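Local coordinates for maltose/maltodextrin-binding protein (Thermus thermophilus, PDB 2GH9) that binds maltotriose as a periplasmic maltodextrin-binding protein, probably delivering the sugar to a membrane transporter, at residues A[86-98]-A[304-316]. Sequence-based numbering, arbitrary orientation.
Sequences AYLADLQGVAVEA and GRIPVSKSAVKQL. Unlike the reference sequence in segment 86-98: Ala86 (reference Thr). With GLC (alpha-D-glucopyranose), chain B.
The carboxylate of Asp90 holds the start of helix 310-315: OD1 accepts the backbone N-H of Ser311 at 2.9 Å through its syn lone pair. OD2 lies against OG of Ser309, the serine being the donor, at a doubtfully short 2.4 Å. A chi1 of 171° swings the carboxylate away from the backbone N of Asp90 and over to both serines. Aspartate suits the place: its negative charge would meet the positive end of the helix dipole. Ser309 is the N-cap, its OG accepting Ala312 N at 3.1 Å. A leucine in place of Asp90 would probably leave Ser311 N without its acceptor and the helix start less firmly held.

Backbone bonds flank this grip, forming a single bridge at Leu91 and Ser309: Lys310 N gives to Asp90 O at 2.7 Å, and Gln92 N to Val308 O at 2.9 Å. The long aliphatic chain of Lys310 packs CB and CG on Asp90 O, carrying NZ to a weak bond with Ala89 O.

Beyond these bonds, Gln92, N-cap of helix 93-98, crosses Val308 at about a right angle, NE2 lying 3.9 Å from Val313 CG2. Its amide oxygen OE1 suits a water that donates to it and to Pro307 O. Ala95 CB, small enough for close approach, meets Val308 CB at 3.6 Å; Leu91 CD2 touches CG2 of that valine more loosely.

Strand 306-307 pairs antiparallel with strand 104-113, on which Tyr87 also packs, and Ser309 rests on helix 293-302. Just before strand 306-307, the pocket residue Arg305, salt-bridged to Glu13 and Glu113, hydrogen-bonds O2 and O3 of a glucose; the junction itself lies further off, the Val308 side chain about 12 Å from a bound glucose.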
loop_
_atom_site.group_PDB
_atom_site.type_symbol
_atom_site.label_atom_id
_atom_site.label_comp_id
_atom_site.label_asym_id
_atom_site.label_seq_id
_atom_site.Cartn_x
_atom_site.Cartn_y
_atom_site.Cartn_z
ATOM N N ALA A 86 8.514 -20.972 15.649
ATOM C CA ALA A 86 8.182 -21.614 14.393
ATOM C C ALA A 86 7.374 -20.668 13.511
ATOM O O ALA A 86 7.660 -20.528 12.328
ATOM C CB ALA A 86 7.410 -22.895 14.632
ATOM N N TYR A 87 6.359 -20.032 14.088
ATOM C CA TYR A 87 5.560 -19.060 13.337
ATOM C C TYR A 87 6.484 -17.942 12.842
ATOM O O TYR A 87 6.539 -17.679 11.652
ATOM C CB TYR A 87 4.394 -18.516 14.178
ATOM C CG TYR A 87 3.795 -17.239 13.627
ATOM C CD1 TYR A 87 2.933 -17.259 12.541
ATOM C CD2 TYR A 87 4.097 -16.007 14.199
ATOM C CE1 TYR A 87 2.387 -16.076 12.034
ATOM C CE2 TYR A 87 3.556 -14.823 13.700
ATOM C CZ TYR A 87 2.716 -14.860 12.613
ATOM O OH TYR A 87 2.196 -13.669 12.127
ATOM N N LEU A 88 7.245 -17.341 13.753
ATOM C CA LEU A 88 8.166 -16.244 13.418
ATOM C C LEU A 88 9.226 -16.598 12.375
ATOM O O LEU A 88 9.461 -15.818 11.444
ATOM C CB LEU A 88 8.831 -15.697 14.691
ATOM C CG LEU A 88 7.853 -14.995 15.635
ATOM C CD1 LEU A 88 8.498 -14.708 17.006
ATOM C CD2 LEU A 88 7.279 -13.712 14.986
ATOM N N ALA A 89 9.831 -17.782 12.507
ATOM C CA ALA A 89 10.847 -18.279 11.553
ATOM C C ALA A 89 10.340 -18.396 10.123
ATOM O O ALA A 89 11.120 -18.288 9.160
ATOM C CB ALA A 89 11.413 -19.662 12.015
ATOM N N ASP A 90 9.046 -18.661 9.974
ATOM C CA ASP A 90 8.469 -18.817 8.644
ATOM C C ASP A 90 8.158 -17.468 7.956
ATOM O O ASP A 90 7.889 -17.428 6.759
ATOM C CB ASP A 90 7.210 -19.676 8.718
ATOM C CG ASP A 90 6.460 -19.702 7.426
ATOM O OD1 ASP A 90 7.024 -20.211 6.430
ATOM O OD2 ASP A 90 5.299 -19.207 7.395
ATOM N N LEU A 91 8.202 -16.385 8.714
ATOM C CA LEU A 91 7.942 -15.043 8.163
ATOM C C LEU A 91 9.164 -14.467 7.441
ATOM O O LEU A 91 10.302 -14.611 7.896
ATOM C CB LEU A 91 7.528 -14.067 9.273
ATOM C CG LEU A 91 6.301 -14.373 10.143
ATOM C CD1 LEU A 91 6.164 -13.326 11.248
ATOM C CD2 LEU A 91 5.028 -14.443 9.330
ATOM N N GLN A 92 8.917 -13.793 6.323
ATOM C CA GLN A 92 9.947 -13.030 5.634
ATOM C C GLN A 92 10.513 -11.944 6.555
ATOM O O GLN A 92 9.770 -11.224 7.225
ATOM C CB GLN A 92 9.359 -12.381 4.381
ATOM C CG GLN A 92 8.983 -13.352 3.286
ATOM C CD GLN A 92 8.139 -12.725 2.191
ATOM O OE1 GLN A 92 7.567 -11.636 2.362
ATOM N NE2 GLN A 92 8.050 -13.420 1.047
ATOM N N GLY A 93 11.834 -11.835 6.580
ATOM C CA GLY A 93 12.526 -10.812 7.357
ATOM C C GLY A 93 11.998 -9.382 7.263
ATOM O O GLY A 93 11.906 -8.697 8.257
ATOM N N VAL A 94 11.696 -8.911 6.063
ATOM C CA VAL A 94 11.217 -7.530 5.899
ATOM C C VAL A 94 9.847 -7.331 6.561
ATOM O O VAL A 94 9.537 -6.252 7.035
ATOM C CB VAL A 94 11.109 -7.114 4.407
ATOM C CG1 VAL A 94 12.494 -7.110 3.731
ATOM C CG2 VAL A 94 10.178 -8.036 3.685
ATOM N N ALA A 95 9.024 -8.375 6.562
ATOM C CA ALA A 95 7.690 -8.308 7.175
ATOM C C ALA A 95 7.777 -8.249 8.692
ATOM O O ALA A 95 7.018 -7.513 9.337
ATOM C CB ALA A 95 6.848 -9.497 6.735
ATOM N N VAL A 96 8.691 -9.044 9.264
ATOM C CA VAL A 96 9.009 -8.956 10.674
ATOM C C VAL A 96 9.488 -7.545 11.015
ATOM O O VAL A 96 8.975 -6.944 11.924
ATOM C CB VAL A 96 10.067 -10.011 11.109
ATOM C CG1 VAL A 96 10.457 -9.812 12.557
ATOM C CG2 VAL A 96 9.535 -11.425 10.900
ATOM N N GLU A 97 10.438 -7.014 10.253
ATOM C CA GLU A 97 10.981 -5.684 10.512
ATOM C C GLU A 97 9.914 -4.602 10.373
ATOM O O GLU A 97 9.902 -3.646 11.147
ATOM C CB GLU A 97 12.158 -5.367 9.575
ATOM C CG GLU A 97 13.432 -6.182 9.820
ATOM C CD GLU A 97 14.450 -6.053 8.676
ATOM O OE1 GLU A 97 15.205 -5.045 8.635
ATOM O OE2 GLU A 97 14.502 -6.961 7.807
ATOM N N ALA A 98 9.021 -4.740 9.387
ATOM C CA ALA A 98 7.947 -3.752 9.179
ATOM C C ALA A 98 7.069 -3.583 10.436
ATOM O O ALA A 98 6.636 -2.480 10.749
ATOM C CB ALA A 98 7.080 -4.153 7.990
ATOM N N GLY A 304 -5.566 -10.892 -3.966
ATOM C CA GLY A 304 -4.250 -10.948 -4.577
ATOM C C GLY A 304 -3.031 -10.486 -3.808
ATOM O O GLY A 304 -1.915 -10.526 -4.345
ATOM N N ARG A 305 -3.200 -10.044 -2.570
ATOM C CA ARG A 305 -2.050 -9.601 -1.769
ATOM C C ARG A 305 -1.177 -10.814 -1.426
ATOM O O ARG A 305 -1.672 -11.931 -1.306
ATOM C CB ARG A 305 -2.495 -8.883 -0.485
ATOM C CG ARG A 305 -3.452 -7.731 -0.736
ATOM C CD ARG A 305 -3.717 -7.002 0.506
ATOM N NE ARG A 305 -5.038 -6.380 0.528
ATOM C CZ ARG A 305 -5.282 -5.149 0.945
ATOM N NH1 ARG A 305 -4.299 -4.351 1.372
ATOM N NH2 ARG A 305 -6.518 -4.701 0.948
ATOM N N ILE A 306 0.116 -10.589 -1.321
ATOM C CA ILE A 306 1.081 -11.699 -1.325
ATOM C C ILE A 306 1.373 -12.134 0.109
ATOM O O ILE A 306 1.723 -11.301 0.929
ATOM C CB ILE A 306 2.385 -11.289 -2.045
ATOM C CG1 ILE A 306 2.073 -10.681 -3.433
ATOM C CG2 ILE A 306 3.391 -12.485 -2.163
ATOM C CD1 ILE A 306 1.059 -11.496 -4.272
ATOM N N PRO A 307 1.222 -13.436 0.427
ATOM C CA PRO A 307 1.617 -13.893 1.784
ATOM C C PRO A 307 3.037 -13.506 2.195
ATOM O O PRO A 307 3.949 -13.514 1.368
ATOM C CB PRO A 307 1.491 -15.419 1.689
ATOM C CG PRO A 307 0.407 -15.614 0.675
ATOM C CD PRO A 307 0.651 -14.535 -0.363
ATOM N N VAL A 308 3.219 -13.137 3.461
ATOM C CA VAL A 308 4.562 -12.918 3.993
ATOM C C VAL A 308 5.133 -14.216 4.634
ATOM O O VAL A 308 6.253 -14.220 5.152
ATOM C CB VAL A 308 4.612 -11.745 4.986
ATOM C CG1 VAL A 308 4.220 -10.427 4.262
ATOM C CG2 VAL A 308 3.719 -12.009 6.161
ATOM N N SER A 309 4.347 -15.289 4.599
ATOM C CA SER A 309 4.832 -16.619 4.988
ATOM C C SER A 309 5.718 -17.182 3.876
ATOM O O SER A 309 5.247 -17.418 2.771
ATOM C CB SER A 309 3.650 -17.558 5.257
ATOM O OG SER A 309 4.035 -18.920 5.331
ATOM N N LYS A 310 7.001 -17.397 4.173
ATOM C CA LYS A 310 7.899 -18.087 3.229
ATOM C C LYS A 310 7.255 -19.348 2.663
ATOM O O LYS A 310 7.188 -19.545 1.450
ATOM C CB LYS A 310 9.205 -18.485 3.904
ATOM C CG LYS A 310 10.129 -17.347 4.279
ATOM C CD LYS A 310 11.416 -17.929 4.846
ATOM C CE LYS A 310 12.111 -17.002 5.832
ATOM N NZ LYS A 310 13.189 -17.701 6.631
ATOM N N SER A 311 6.794 -20.198 3.575
ATOM C CA SER A 311 6.085 -21.447 3.258
ATOM C C SER A 311 4.925 -21.242 2.263
ATOM O O SER A 311 4.878 -21.878 1.196
ATOM C CB SER A 311 5.577 -22.052 4.583
ATOM O OG SER A 311 4.631 -23.085 4.405
ATOM N N ALA A 312 3.988 -20.358 2.623
ATOM C CA ALA A 312 2.825 -20.074 1.788
ATOM C C ALA A 312 3.207 -19.469 0.426
ATOM O O ALA A 312 2.591 -19.791 -0.585
ATOM C CB ALA A 312 1.848 -19.157 2.540
ATOM N N VAL A 313 4.234 -18.620 0.395
ATOM C CA VAL A 313 4.704 -18.018 -0.865
ATOM C C VAL A 313 5.242 -19.057 -1.873
ATOM O O VAL A 313 4.894 -19.013 -3.062
ATOM C CB VAL A 313 5.799 -16.927 -0.620
ATOM C CG1 VAL A 313 6.893 -16.995 -1.660
ATOM C CG2 VAL A 313 5.180 -15.551 -0.611
ATOM N N LYS A 314 6.095 -19.966 -1.397
ATOM C CA LYS A 314 6.639 -21.035 -2.240
ATOM C C LYS A 314 5.506 -21.889 -2.795
ATOM O O LYS A 314 5.552 -22.324 -3.939
ATOM C CB LYS A 314 7.606 -21.919 -1.441
ATOM C CG LYS A 314 8.375 -22.924 -2.283
ATOM C CD LYS A 314 9.067 -23.944 -1.399
ATOM C CE LYS A 314 10.178 -24.698 -2.132
ATOM N NZ LYS A 314 11.085 -25.449 -1.188
ATOM N N GLN A 315 4.484 -22.103 -1.976
ATOM C CA GLN A 315 3.316 -22.861 -2.391
ATOM C C GLN A 315 2.625 -22.216 -3.612
ATOM O O GLN A 315 2.184 -22.920 -4.534
ATOM C CB GLN A 315 2.361 -23.015 -1.208
ATOM C CG GLN A 315 1.096 -23.805 -1.516
ATOM C CD GLN A 315 0.197 -23.948 -0.302
ATOM O OE1 GLN A 315 0.657 -23.920 0.856
ATOM N NE2 GLN A 315 -1.099 -24.101 -0.558
ATOM N N LEU A 316 2.587 -20.883 -3.645
ATOM C CA LEU A 316 1.985 -20.160 -4.761
ATOM C C LEU A 316 3.008 -19.659 -5.791
ATOM O O LEU A 316 2.727 -18.740 -6.557
ATOM C CB LEU A 316 1.175 -18.971 -4.220
ATOM C CG LEU A 316 -0.026 -19.274 -3.331
ATOM C CD1 LEU A 316 -0.581 -17.988 -2.752
ATOM C CD2 LEU A 316 -1.105 -20.032 -4.129
HETATM C C1 GLC B . -8.542 -0.006 0.086
HETATM C C2 GLC B . -7.498 -1.120 0.145
HETATM C C3 GLC B . -6.177 -0.555 0.629
HETATM C C4 GLC B . -5.739 0.588 -0.300
HETATM C C5 GLC B . -6.805 1.695 -0.358
HETATM C C6 GLC B . -6.456 2.756 -1.420
HETATM O O1 GLC B . -8.849 0.391 1.421
HETATM O O2 GLC B . -7.952 -2.205 0.984
HETATM O O3 GLC B . -5.160 -1.567 0.704
HETATM O O4 GLC B . -4.593 1.211 0.255
HETATM O O5 GLC B . -8.069 1.114 -0.672
HETATM O O6 GLC B . -7.480 3.765 -1.523
HETATM O O HOH W 1 5.585 -11.736 -0.006
#